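Long-range contacts in oxidoreductase (Thermotoga maritima, PDB 1ZH8), which binds NADP in a Rossmann-fold domain and probably oxidises or reduces a substrate at a CH-OH group as a dehydrogenase of the GFO/IDH/MocA family: residues A[162-167]-A[263-268]; A[211-216]-A[239-244]; A[215-220]-A[334-339]. One frame throughout, in Å; residues are numbered along the deposited sequence.

Contact 1 of 3, residues A[162-167]-A[263-268]; sequences DPVFMN and TGTKGK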
ATOM      1  N   ASP A 162      -2.415 -14.167 -14.059  1.00 38.46           N
ATOM      2  CA  ASP A 162      -1.265 -13.259 -14.081  1.00 39.91           C
ATOM      3  C   ASP A 162      -1.229 -12.453 -12.787  1.00 37.32           C
ATOM      4  O   ASP A 162      -2.209 -11.794 -12.451  1.00 37.89           O
ATOM      5  CB  ASP A 162      -1.309 -12.348 -15.325  1.00 40.67           C
ATOM      6  CG  ASP A 162      -1.234 -13.144 -16.616  1.00 47.50           C
ATOM      7  OD1 ASP A 162      -0.206 -13.831 -16.824  1.00 54.35           O
ATOM      8  OD2 ASP A 162      -2.206 -13.106 -17.406  1.00 57.23           O
ATOM      9  N   PRO A 163      -0.118 -12.522 -12.042  1.00 35.38           N
ATOM     10  CA  PRO A 163      -0.080 -11.741 -10.794  1.00 35.49           C
ATOM     11  C   PRO A 163      -0.274 -10.277 -11.115  1.00 35.48           C
ATOM     12  O   PRO A 163       0.341  -9.788 -12.051  1.00 38.09           O
ATOM     13  CB  PRO A 163       1.331 -11.982 -10.256  1.00 32.37           C
ATOM     14  CG  PRO A 163       1.793 -13.221 -10.943  1.00 34.50           C
ATOM     15  CD  PRO A 163       1.117 -13.291 -12.269  1.00 34.06           C
ATOM     16  N   VAL A 164      -1.142  -9.598 -10.370  1.00 35.11           N
ATOM     17  CA  VAL A 164      -1.424  -8.173 -10.597  1.00 34.07           C
ATOM     18  C   VAL A 164      -0.872  -7.278  -9.474  1.00 33.41           C
ATOM     19  O   VAL A 164      -0.178  -6.298  -9.752  1.00 35.06           O
ATOM     20  CB  VAL A 164      -2.958  -7.899 -10.743  1.00 36.24           C
ATOM     21  CG1 VAL A 164      -3.234  -6.392 -10.834  1.00 35.10           C
ATOM     22  CG2 VAL A 164      -3.554  -8.643 -11.947  1.00 26.75           C
ATOM     23  N   PHE A 165      -1.181  -7.632  -8.223  1.00 32.95           N
ATOM     24  CA  PHE A 165      -0.909  -6.808  -7.035  1.00 32.00           C
ATOM     25  C   PHE A 165      -0.622  -7.666  -5.795  1.00 32.93           C
ATOM     26  O   PHE A 165      -1.403  -8.556  -5.457  1.00 33.32           O
ATOM     27  CB  PHE A 165      -2.114  -5.882  -6.765  1.00 31.07           C
ATOM     28  CG  PHE A 165      -2.039  -5.103  -5.464  1.00 28.90           C
ATOM     29  CD1 PHE A 165      -1.176  -4.022  -5.327  1.00 31.20           C
ATOM     30  CD2 PHE A 165      -2.859  -5.432  -4.387  1.00 26.00           C
ATOM     31  CE1 PHE A 165      -1.122  -3.290  -4.126  1.00 36.80           C
ATOM     32  CE2 PHE A 165      -2.797  -4.721  -3.177  1.00 31.56           C
ATOM     33  CZ  PHE A 165      -1.935  -3.643  -3.049  1.00 30.24           C
HETATM   34  N   MSE A 166       0.491  -7.397  -5.120  1.00 32.35           N
HETATM   35  CA  MSE A 166       0.728  -7.980  -3.808  1.00 33.67           C
HETATM   36  C   MSE A 166       0.815  -6.905  -2.729  1.00 35.32           C
HETATM   37  O   MSE A 166       1.327  -5.802  -2.968  1.00 34.23           O
HETATM   38  CB  MSE A 166       1.958  -8.910  -3.767  1.00 31.05           C
HETATM   39  CG  MSE A 166       3.248  -8.262  -4.058  1.00 37.98           C
HETATM   40 SE   MSE A 166       4.748  -8.731  -2.805  1.00 53.39          SE
HETATM   41  CE  MSE A 166       4.144  -7.534  -1.336  1.00 40.32           C
ATOM     42  N   ASN A 167       0.293  -7.233  -1.545  1.00 36.34           N
ATOM     43  CA  ASN A 167       0.398  -6.359  -0.375  1.00 34.27           C
ATOM     44  C   ASN A 167       0.862  -7.160   0.826  1.00 33.91           C
ATOM     45  O   ASN A 167       0.332  -8.234   1.128  1.00 34.81           O
ATOM     46  CB  ASN A 167      -0.955  -5.686  -0.100  0.50 32.98           C
ATOM     47  CG  ASN A 167      -0.918  -4.722   1.082  0.50 28.67           C
ATOM     48  OD1 ASN A 167      -1.907  -4.570   1.777  0.50 22.72           O
ATOM     49  ND2 ASN A 167       0.220  -4.074   1.310  0.50 28.73           N
ATOM     50  N   THR A 263      -2.942 -10.923  -5.536  1.00 32.26           N
ATOM     51  CA  THR A 263      -4.130 -10.972  -6.369  1.00 30.55           C
ATOM     52  C   THR A 263      -3.688 -11.015  -7.818  1.00 32.09           C
ATOM     53  O   THR A 263      -2.839 -10.212  -8.254  1.00 31.50           O
ATOM     54  CB  THR A 263      -5.042  -9.749  -6.128  1.00 30.61           C
ATOM     55  OG1 THR A 263      -5.242  -9.577  -4.724  1.00 33.77           O
ATOM     56  CG2 THR A 263      -6.401  -9.941  -6.769  1.00 30.35           C
ATOM     57  N   GLY A 264      -4.257 -11.961  -8.560  1.00 31.93           N
ATOM     58  CA  GLY A 264      -4.013 -12.077  -9.992  1.00 32.35           C
ATOM     59  C   GLY A 264      -5.281 -11.897 -10.806  1.00 34.20           C
ATOM     60  O   GLY A 264      -6.330 -11.491 -10.280  1.00 36.11           O
ATOM     61  N   THR A 265      -5.199 -12.227 -12.090  1.00 33.76           N
ATOM     62  CA  THR A 265      -6.320 -12.010 -12.999  1.00 35.10           C
ATOM     63  C   THR A 265      -7.389 -13.060 -12.799  1.00 36.03           C
ATOM     64  O   THR A 265      -8.539 -12.828 -13.141  1.00 34.83           O
ATOM     65  CB  THR A 265      -5.879 -12.044 -14.484  1.00 35.46           C
ATOM     66  OG1 THR A 265      -5.147 -13.249 -14.723  1.00 37.64           O
ATOM     67  CG2 THR A 265      -4.983 -10.825 -14.826  1.00 33.58           C
ATOM     68  N   LYS A 266      -7.007 -14.207 -12.236  1.00 36.81           N
ATOM     69  CA  LYS A 266      -7.932 -15.337 -12.093  1.00 39.49           C
ATOM     70  C   LYS A 266      -8.328 -15.692 -10.645  1.00 39.14           C
ATOM     71  O   LYS A 266      -9.188 -16.533 -10.438  1.00 39.91           O
ATOM     72  CB  LYS A 266      -7.393 -16.568 -12.826  1.00 39.52           C
ATOM     73  CG  LYS A 266      -7.252 -16.355 -14.321  1.00 44.97           C
ATOM     74  CD  LYS A 266      -7.438 -17.643 -15.116  1.00 50.25           C
ATOM     75  CE  LYS A 266      -6.125 -18.408 -15.270  1.00 57.06           C
ATOM     76  NZ  LYS A 266      -6.304 -19.598 -16.141  1.00 55.11           N
ATOM     77  N   GLY A 267      -7.718 -15.034  -9.662  1.00 39.27           N
ATOM     78  CA  GLY A 267      -8.025 -15.262  -8.253  1.00 37.66           C
ATOM     79  C   GLY A 267      -6.942 -14.736  -7.326  1.00 37.16           C
ATOM     80  O   GLY A 267      -6.111 -13.941  -7.744  1.00 36.63           O
ATOM     81  N   LYS A 268      -6.954 -15.181  -6.067  1.00 36.43           N
ATOM     82  CA  LYS A 268      -6.102 -14.604  -5.029  1.00 35.77           C
ATOM     83  C   LYS A 268      -5.506 -15.639  -4.070  1.00 36.34           C
ATOM     84  O   LYS A 268      -6.050 -16.729  -3.901  1.00 37.55           O
ATOM     85  CB  LYS A 268      -6.837 -13.477  -4.270  1.00 35.48           C
ATOM     86  CG  LYS A 268      -8.044 -13.872  -3.433  1.00 40.61           C
ATOM     87  CD  LYS A 268      -8.722 -12.648  -2.766  1.00 44.66           C
TER
HETATM   88  O   HOH W   1      -3.215  -8.621  -3.493  1.00 28.80           O
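Thr263 faces both Val164 and Phe165 of the neighbouring strand, a classic beta bulge between the antiparallel strands 259-264 and 163-171 in the open sheet of the GFO/IDH/MocA C-terminal domain. Its carbonyl oxygen is gripped twice, in the carbonyl plane: Val164 N lies 2.8 Å and Phe165 N 3.1 Å from Thr263 O. In return Thr263 N gives an almost straight bond to Phe165 O (2.8 Å, 176°). A water donates to that same Phe165 O and is hydrogen-bonded to Thr263 OG1 at 2.6 Å, tying the hydroxyl to the partner strand. The bulge lies at the dimer interface, where Trp171 of the second subunit packs on Thr263 and its Ser235 on Phe165.

Gly264 pairs with Pro163 without backbone bonds, the two CA atoms 4.0 Å apart. The chains are so close here, Gly264 CA to Asp162 O 3.1 Å, that a beta carbon on Gly264 would collide with this carbonyl oxygen.

At Thr265 the chain leaves the strand, and its methyl CG2 meets Val164 CG2 at 3.9 Å, the two side chains crossing at about a right angle. Thr265 N gives only a weak bond to Asp162 O. The hydroxyl, set between the backbone N and the carbonyl carbon (chi1 52°), completes the grip: Asp162 N donates to Thr265 OG1 at 3.0 Å and 158°.

Contact 2 of 3, residues A[211-216]-A[239-244]; sequences LGEIEW and EFENGT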
ATOM      1  N   LEU A 211       7.971 -13.609  -6.504  1.00 35.78           N
ATOM      2  CA  LEU A 211       7.628 -12.829  -7.695  1.00 34.87           C
ATOM      3  C   LEU A 211       8.772 -12.364  -8.593  1.00 33.31           C
ATOM      4  O   LEU A 211       8.503 -11.788  -9.657  1.00 31.71           O
ATOM      5  CB  LEU A 211       6.718 -11.642  -7.319  1.00 35.10           C
ATOM      6  CG  LEU A 211       5.329 -12.039  -6.817  1.00 36.73           C
ATOM      7  CD1 LEU A 211       4.654 -10.889  -6.108  1.00 38.07           C
ATOM      8  CD2 LEU A 211       4.470 -12.593  -7.944  1.00 29.40           C
ATOM      9  N   GLY A 212      10.020 -12.614  -8.183  1.00 32.23           N
ATOM     10  CA  GLY A 212      11.204 -12.243  -8.972  1.00 31.81           C
ATOM     11  C   GLY A 212      11.730 -10.855  -8.602  1.00 36.70           C
ATOM     12  O   GLY A 212      11.337 -10.288  -7.568  1.00 38.01           O
ATOM     13  N   GLU A 213      12.589 -10.305  -9.454  1.00 36.53           N
ATOM     14  CA  GLU A 213      13.306  -9.060  -9.182  1.00 39.96           C
ATOM     15  C   GLU A 213      12.442  -7.818  -9.241  1.00 41.73           C
ATOM     16  O   GLU A 213      11.505  -7.720 -10.051  1.00 43.56           O
ATOM     17  CB  GLU A 213      14.454  -8.874 -10.185  1.00 41.24           C
ATOM     18  CG  GLU A 213      15.371 -10.097 -10.361  1.00 46.11           C
ATOM     19  CD  GLU A 213      16.196 -10.460  -9.128  1.00 46.44           C
ATOM     20  OE1 GLU A 213      16.099  -9.799  -8.072  1.00 57.12           O
ATOM     21  OE2 GLU A 213      16.957 -11.433  -9.217  1.00 58.34           O
ATOM     22  N   ILE A 214      12.795  -6.851  -8.405  1.00 40.28           N
ATOM     23  CA  ILE A 214      12.086  -5.586  -8.350  1.00 40.38           C
ATOM     24  C   ILE A 214      12.791  -4.531  -9.205  1.00 38.21           C
ATOM     25  O   ILE A 214      14.001  -4.378  -9.130  1.00 38.56           O
ATOM     26  CB  ILE A 214      11.923  -5.129  -6.887  1.00 40.24           C
ATOM     27  CG1 ILE A 214      11.030  -6.135  -6.160  1.00 45.29           C
ATOM     28  CG2 ILE A 214      11.261  -3.776  -6.833  1.00 39.16           C
ATOM     29  CD1 ILE A 214      11.353  -6.378  -4.724  1.00 53.51           C
ATOM     30  N   GLU A 215      12.021  -3.806 -10.017  1.00 37.57           N
ATOM     31  CA  GLU A 215      12.571  -2.772 -10.908  1.00 36.36           C
ATOM     32  C   GLU A 215      12.739  -1.414 -10.240  1.00 35.08           C
ATOM     33  O   GLU A 215      13.801  -0.807 -10.312  1.00 35.62           O
ATOM     34  CB  GLU A 215      11.715  -2.618 -12.156  1.00 36.42           C
ATOM     35  CG  GLU A 215      12.304  -1.625 -13.164  1.00 45.78           C
ATOM     36  CD  GLU A 215      11.408  -1.365 -14.363  1.00 49.12           C
ATOM     37  OE1 GLU A 215      11.227  -2.296 -15.163  1.00 53.51           O
ATOM     38  OE2 GLU A 215      10.909  -0.227 -14.520  1.00 55.00           O
ATOM     39  N   TRP A 216      11.677  -0.917  -9.619  1.00 34.15           N
ATOM     40  CA  TRP A 216      11.734   0.388  -8.987  1.00 32.68           C
ATOM     41  C   TRP A 216      10.864   0.388  -7.751  1.00 33.38           C
ATOM     42  O   TRP A 216       9.884  -0.367  -7.677  1.00 33.73           O
ATOM     43  CB  TRP A 216      11.312   1.510  -9.958  1.00 29.35           C
ATOM     44  CG  TRP A 216       9.885   1.424 -10.417  1.00 31.08           C
ATOM     45  CD1 TRP A 216       9.437   0.904 -11.598  1.00 33.52           C
ATOM     46  CD2 TRP A 216       8.709   1.883  -9.711  1.00 30.35           C
ATOM     47  NE1 TRP A 216       8.062   1.009 -11.676  1.00 30.86           N
ATOM     48  CE2 TRP A 216       7.594   1.596 -10.528  1.00 32.72           C
ATOM     49  CE3 TRP A 216       8.496   2.510  -8.473  1.00 33.85           C
ATOM     50  CZ2 TRP A 216       6.281   1.901 -10.137  1.00 27.71           C
ATOM     51  CZ3 TRP A 216       7.182   2.811  -8.090  1.00 27.65           C
ATOM     52  CH2 TRP A 216       6.103   2.509  -8.921  1.00 28.57           C
ATOM     53  N   GLU A 239       7.313  -1.999  -8.431  1.00 35.06           N
ATOM     54  CA  GLU A 239       6.848  -2.816  -9.522  1.00 37.28           C
ATOM     55  C   GLU A 239       7.919  -3.875  -9.749  1.00 36.24           C
ATOM     56  O   GLU A 239       9.107  -3.584  -9.739  1.00 37.92           O
ATOM     57  CB  GLU A 239       6.613  -1.936 -10.750  1.00 37.03           C
ATOM     58  CG  GLU A 239       6.038  -2.638 -11.952  1.00 43.84           C
ATOM     59  CD  GLU A 239       5.699  -1.674 -13.098  1.00 51.20           C
ATOM     60  OE1 GLU A 239       6.129  -0.500 -13.070  1.00 52.14           O
ATOM     61  OE2 GLU A 239       4.996  -2.103 -14.037  1.00 53.72           O
ATOM     62  N   PHE A 240       7.500  -5.121  -9.882  1.00 35.29           N
ATOM     63  CA  PHE A 240       8.429  -6.165 -10.265  1.00 33.42           C
ATOM     64  C   PHE A 240       8.736  -6.035 -11.765  1.00 32.83           C
ATOM     65  O   PHE A 240       7.959  -5.420 -12.519  1.00 32.32           O
ATOM     66  CB  PHE A 240       7.824  -7.530  -9.958  1.00 31.75           C
ATOM     67  CG  PHE A 240       7.675  -7.821  -8.491  1.00 31.63           C
ATOM     68  CD1 PHE A 240       6.501  -7.472  -7.808  1.00 31.60           C
ATOM     69  CD2 PHE A 240       8.684  -8.483  -7.801  1.00 28.67           C
ATOM     70  CE1 PHE A 240       6.346  -7.767  -6.456  1.00 32.53           C
ATOM     71  CE2 PHE A 240       8.554  -8.756  -6.433  1.00 34.38           C
ATOM     72  CZ  PHE A 240       7.389  -8.403  -5.762  1.00 30.20           C
ATOM     73  N   GLU A 241       9.854  -6.621 -12.196  1.00 32.63           N
ATOM     74  CA  GLU A 241      10.206  -6.629 -13.624  1.00 33.42           C
ATOM     75  C   GLU A 241       9.137  -7.285 -14.450  1.00 33.40           C
ATOM     76  O   GLU A 241       9.031  -6.992 -15.629  1.00 34.19           O
ATOM     77  CB  GLU A 241      11.525  -7.345 -13.884  1.00 33.09           C
ATOM     78  CG  GLU A 241      12.761  -6.562 -13.415  1.00 42.21           C
ATOM     79  CD  GLU A 241      14.047  -7.371 -13.549  1.00 56.82           C
ATOM     80  OE1 GLU A 241      13.979  -8.520 -14.054  1.00 61.51           O
ATOM     81  OE2 GLU A 241      15.124  -6.859 -13.160  1.00 58.61           O
ATOM     82  N   ASN A 242       8.344  -8.178 -13.840  1.00 34.87           N
ATOM     83  CA  ASN A 242       7.260  -8.862 -14.572  1.00 35.01           C
ATOM     84  C   ASN A 242       5.991  -8.022 -14.731  1.00 33.76           C
ATOM     85  O   ASN A 242       5.056  -8.445 -15.383  1.00 33.84           O
ATOM     86  CB  ASN A 242       6.950 -10.260 -13.993  1.00 33.40           C
ATOM     87  CG  ASN A 242       6.330 -10.212 -12.597  1.00 38.30           C
ATOM     88  OD1 ASN A 242       5.777  -9.195 -12.163  1.00 39.21           O
ATOM     89  ND2 ASN A 242       6.413 -11.335 -11.888  1.00 36.89           N
ATOM     90  N   GLY A 243       5.963  -6.841 -14.119  1.00 34.25           N
ATOM     91  CA  GLY A 243       4.805  -5.948 -14.229  1.00 32.68           C
ATOM     92  C   GLY A 243       3.876  -5.953 -13.030  1.00 33.53           C
ATOM     93  O   GLY A 243       2.934  -5.152 -12.990  1.00 33.42           O
ATOM     94  N   THR A 244       4.136  -6.847 -12.065  1.00 30.05           N
ATOM     95  CA  THR A 244       3.321  -6.935 -10.861  1.00 31.97           C
ATOM     96  C   THR A 244       3.596  -5.729  -9.976  1.00 32.23           C
ATOM     97  O   THR A 244       4.759  -5.302  -9.843  1.00 33.73           O
ATOM     98  CB  THR A 244       3.642  -8.204 -10.050  1.00 31.97           C
ATOM     99  OG1 THR A 244       3.580  -9.337 -10.914  1.00 36.46           O
ATOM    100  CG2 THR A 244       2.654  -8.386  -8.896  1.00 31.53           C
TER
HETATM  101  O   HOH W   2       9.517  -9.891 -11.672  1.00 33.14           O
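Trp216 and Glu239 meet through an indole-carboxylate bond of uncommon geometry: Trp216 NE1 donates to Glu239 OE1 at 2.8 Å, and the oxygen receives it on its anti lone pair, away from OE2. The carboxylate plane stands 89° from the indole plane, and OE1 is tilted out of the ring plane. The glutamate chain, fully extended from CG, brings its CB to 3.4 Å from Trp216 NE1, while Glu239 N lies over the centre of one indole face. OE2 is engaged elsewhere, in a salt bridge to Lys222 of the second subunit, and Lys333 makes a cation-pi contact with the indole. With the indole of Trp216 cut back to an alanine here, Glu239 OE1 is likely to lose its N-H partner, leaving the carboxylate freer to shift, and Lys333 its aromatic mate.

These residues lie at the open end of the antiparallel hairpin 214-222/233-240, away from its connecting loop, where a beta bulge shifts the register by one between the pairs Ile214-Phe240 and Trp216-Glu239. Glu215 N bonds to Glu239 O (2.9 Å), Glu239 N to Trp216 O, and Glu241 N to Glu213 O. A type I turn runs from Phe240 to Gly243, and overlapping its end Asn242 OD1 accepts from Thr244 N at 2.9 Å, an Asx turn; Thr244 OG1 donates to the same oxygen.

Phe240, its CG beside the backbone N (chi1 -68°), brings its ring back toward Leu211 and Ile214. Leu211 CB sits over the face in a CH-pi contact, 3.6 Å from the Phe240 ring centroid, and Ile214 CG1 packs obliquely on it. In the ring plane, Gly212 O approaches CD2 of Phe240 to 3.2 Å. A water donates to Leu211 O and accepts from Asn242 N.

Contact 3 of 3, residues A[215-220]-A[334-339]; sequences EWISAV and VFVSSL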
ATOM      1  N   GLU A 215      12.021  -3.806 -10.017  1.00 37.57           N
ATOM      2  CA  GLU A 215      12.571  -2.772 -10.908  1.00 36.36           C
ATOM      3  C   GLU A 215      12.739  -1.414 -10.240  1.00 35.08           C
ATOM      4  O   GLU A 215      13.801  -0.807 -10.312  1.00 35.62           O
ATOM      5  CB  GLU A 215      11.715  -2.618 -12.156  1.00 36.42           C
ATOM      6  CG  GLU A 215      12.304  -1.625 -13.164  1.00 45.78           C
ATOM      7  CD  GLU A 215      11.408  -1.365 -14.363  1.00 49.12           C
ATOM      8  OE1 GLU A 215      11.227  -2.296 -15.163  1.00 53.51           O
ATOM      9  OE2 GLU A 215      10.909  -0.227 -14.520  1.00 55.00           O
ATOM     10  N   TRP A 216      11.677  -0.917  -9.619  1.00 34.15           N
ATOM     11  CA  TRP A 216      11.734   0.388  -8.987  1.00 32.68           C
ATOM     12  C   TRP A 216      10.864   0.388  -7.751  1.00 33.38           C
ATOM     13  O   TRP A 216       9.884  -0.367  -7.677  1.00 33.73           O
ATOM     14  CB  TRP A 216      11.312   1.510  -9.958  1.00 29.35           C
ATOM     15  CG  TRP A 216       9.885   1.424 -10.417  1.00 31.08           C
ATOM     16  CD1 TRP A 216       9.437   0.904 -11.598  1.00 33.52           C
ATOM     17  CD2 TRP A 216       8.709   1.883  -9.711  1.00 30.35           C
ATOM     18  NE1 TRP A 216       8.062   1.009 -11.676  1.00 30.86           N
ATOM     19  CE2 TRP A 216       7.594   1.596 -10.528  1.00 32.72           C
ATOM     20  CE3 TRP A 216       8.496   2.510  -8.473  1.00 33.85           C
ATOM     21  CZ2 TRP A 216       6.281   1.901 -10.137  1.00 27.71           C
ATOM     22  CZ3 TRP A 216       7.182   2.811  -8.090  1.00 27.65           C
ATOM     23  CH2 TRP A 216       6.103   2.509  -8.921  1.00 28.57           C
ATOM     24  N   ILE A 217      11.222   1.252  -6.808  1.00 32.23           N
ATOM     25  CA  ILE A 217      10.455   1.461  -5.599  1.00 34.15           C
ATOM     26  C   ILE A 217      10.278   2.940  -5.379  1.00 35.43           C
ATOM     27  O   ILE A 217      11.043   3.750  -5.907  1.00 36.10           O
ATOM     28  CB  ILE A 217      11.166   0.889  -4.371  1.00 32.58           C
ATOM     29  CG1 ILE A 217      12.528   1.559  -4.193  1.00 37.82           C
ATOM     30  CG2 ILE A 217      11.400  -0.576  -4.541  1.00 32.05           C
ATOM     31  CD1 ILE A 217      12.507   2.871  -3.438  1.00 48.31           C
ATOM     32  N   SER A 218       9.285   3.278  -4.560  1.00 35.73           N
ATOM     33  CA  SER A 218       9.052   4.636  -4.102  1.00 34.35           C
ATOM     34  C   SER A 218       8.554   4.430  -2.681  1.00 34.96           C
ATOM     35  O   SER A 218       7.609   3.686  -2.468  1.00 39.11           O
ATOM     36  CB  SER A 218       7.989   5.292  -4.992  1.00 35.00           C
ATOM     37  OG  SER A 218       7.524   6.529  -4.469  1.00 41.13           O
ATOM     38  N   ALA A 219       9.185   5.035  -1.688  1.00 34.51           N
ATOM     39  CA  ALA A 219       8.862   4.679  -0.313  1.00 32.60           C
ATOM     40  C   ALA A 219       9.036   5.825   0.645  1.00 34.28           C
ATOM     41  O   ALA A 219       9.804   6.752   0.388  1.00 35.01           O
ATOM     42  CB  ALA A 219       9.723   3.486   0.138  1.00 32.09           C
ATOM     43  N   VAL A 220       8.343   5.750   1.773  1.00 36.03           N
ATOM     44  CA  VAL A 220       8.523   6.744   2.829  1.00 37.96           C
ATOM     45  C   VAL A 220       8.864   6.037   4.159  1.00 41.03           C
ATOM     46  O   VAL A 220       8.127   5.163   4.617  1.00 44.08           O
ATOM     47  CB  VAL A 220       7.294   7.700   2.917  1.00 36.50           C
ATOM     48  CG1 VAL A 220       6.024   6.912   3.047  1.00 38.79           C
ATOM     49  CG2 VAL A 220       7.416   8.677   4.070  1.00 32.52           C
ATOM     50  N   VAL A 334      13.027   5.157  -7.159  1.00 31.12           N
ATOM     51  CA  VAL A 334      14.396   4.686  -7.203  1.00 31.34           C
ATOM     52  C   VAL A 334      14.438   3.376  -7.978  1.00 32.97           C
ATOM     53  O   VAL A 334      13.733   2.434  -7.641  1.00 34.52           O
ATOM     54  CB  VAL A 334      14.976   4.448  -5.802  1.00 31.84           C
ATOM     55  CG1 VAL A 334      16.435   3.946  -5.912  1.00 27.72           C
ATOM     56  CG2 VAL A 334      14.872   5.713  -4.938  1.00 26.28           C
ATOM     57  N   PHE A 335      15.247   3.336  -9.029  1.00 32.40           N
ATOM     58  CA  PHE A 335      15.475   2.116  -9.786  1.00 33.19           C
ATOM     59  C   PHE A 335      16.549   1.303  -9.058  1.00 36.80           C
ATOM     60  O   PHE A 335      17.716   1.721  -8.947  1.00 36.95           O
ATOM     61  CB  PHE A 335      15.915   2.449 -11.211  1.00 31.44           C
ATOM     62  CG  PHE A 335      14.814   3.023 -12.072  1.00 30.04           C
ATOM     63  CD1 PHE A 335      13.975   2.184 -12.804  1.00 18.81           C
ATOM     64  CD2 PHE A 335      14.618   4.400 -12.154  1.00 28.59           C
ATOM     65  CE1 PHE A 335      12.968   2.701 -13.601  1.00 27.31           C
ATOM     66  CE2 PHE A 335      13.588   4.924 -12.952  1.00 31.00           C
ATOM     67  CZ  PHE A 335      12.764   4.058 -13.685  1.00 22.12           C
ATOM     68  N   VAL A 336      16.143   0.140  -8.563  1.00 38.86           N
ATOM     69  CA  VAL A 336      16.987  -0.689  -7.709  1.00 40.53           C
ATOM     70  C   VAL A 336      18.322  -1.067  -8.340  1.00 39.45           C
ATOM     71  O   VAL A 336      19.350  -1.021  -7.678  1.00 39.54           O
ATOM     72  CB  VAL A 336      16.244  -1.952  -7.232  1.00 41.91           C
ATOM     73  CG1 VAL A 336      17.142  -2.768  -6.309  1.00 45.42           C
ATOM     74  CG2 VAL A 336      14.973  -1.559  -6.492  1.00 43.31           C
ATOM     75  N   SER A 337      18.310  -1.433  -9.616  1.00 39.83           N
ATOM     76  CA  SER A 337      19.561  -1.643 -10.348  1.00 40.98           C
ATOM     77  C   SER A 337      20.659  -0.602 -10.103  1.00 39.80           C
ATOM     78  O   SER A 337      21.822  -0.974 -10.034  1.00 41.84           O
ATOM     79  CB  SER A 337      19.303  -1.725 -11.838  1.00 41.45           C
ATOM     80  OG  SER A 337      18.881  -3.032 -12.148  1.00 52.08           O
ATOM     81  N   SER A 338      20.298   0.676  -9.973  1.00 37.11           N
ATOM     82  CA  SER A 338      21.286   1.762  -9.884  1.00 37.43           C
ATOM     83  C   SER A 338      22.132   1.685  -8.620  1.00 39.04           C
ATOM     84  O   SER A 338      23.161   2.348  -8.522  1.00 37.81           O
ATOM     85  CB  SER A 338      20.626   3.143  -9.983  1.00 37.19           C
ATOM     86  OG  SER A 338      19.858   3.427  -8.823  1.00 36.65           O
ATOM     87  N   LEU A 339      21.696   0.875  -7.660  1.00 38.50           N
ATOM     88  CA  LEU A 339      22.442   0.680  -6.427  1.00 40.06           C
ATOM     89  C   LEU A 339      23.416  -0.467  -6.582  1.00 41.34           C
ATOM     90  O   LEU A 339      24.384  -0.570  -5.837  1.00 41.80           O
ATOM     91  CB  LEU A 339      21.492   0.380  -5.258  1.00 39.90           C
ATOM     92  CG  LEU A 339      20.878   1.533  -4.452  1.00 42.08           C
ATOM     93  CD1 LEU A 339      19.891   2.366  -5.264  1.00 44.89           C
ATOM     94  CD2 LEU A 339      20.208   0.989  -3.201  1.00 41.17           C
TER
HETATM   95  O   HOH W   3      16.167  -1.463 -11.439  1.00 30.69           O
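Ile217 and Val334 lie side by side and point the same way, with Ile217 CD1 3.8 Å from Val334 CB. The isoleucine holds CG1 between its backbone N and carbonyl carbon (chi1 60°), which lays the ethyl arm along the valine; the other branch, CG2, reaches Val336 CG2 (4.2 Å), these two side chains crossing at about a right angle. Phe322 and Ala325 of helix 313-329 touch Ile217 as well, so this apolar patch is one place where the sheet packs on that helix.

On the opposite face of the sheet Trp216 and Phe335 form an offset edge-to-face pair, the edge of the indole turned toward the phenyl face, with planes 64° apart and the centroids of the indole five-membered ring and the Phe335 ring separated by 5.9 Å. Trp216 CB, too, lies over that phenyl face.

Between the two layers runs the antiparallel ladder that adds the short edge strand 334-335 to strand 214-222. Ile217 N bonds to Val334 O, and Val334 N returns a nearly straight bond to Ile217 O (2.7 Å).

Farther out the pairing gives way to a 3-10 turn, in which Phe335 O takes both the N-H and the hydroxyl of Ser338. Val336 N donates to Glu215 O at 3.1 Å from above the carbonyl plane, and a water donates to the same oxygen while accepting from Ser337 N. At the rim, Glu215 OE2 lies at the edge of the Phe335 ring, near its plane, 3.7 Å from CE1. An anionic oxygen at this edge would meet the slightly positive ring hydrogens, which probably makes the carboxylate's position beside the phenyl ring mildly favourable.

How the contacts relate
All three contacts belong to one mixed sheet and follow one another across it: contact 1 joins 259-264 to 163-171, contact 2 joins 233-240 to 214-222, with strand 245-251 between contacts 1 and 2, and contact 3 adds the edge strand 334-335. Contacts 1 and 2, centres about 13 Å apart, touch where Leu211 meets Pro163 and Met166. Contacts 2 and 3, centres about 11 Å apart, share Glu215 and Trp216; contacts 1 and 3, centres about 22 Å apart, do not meet. Along the chain contact 2 falls between the two segments of contact 1, whereas contact 3 alternates with it, bringing the C-terminal end back to the sheet. Each contact also reaches the second subunit, consistent with dimerisation through this sheet.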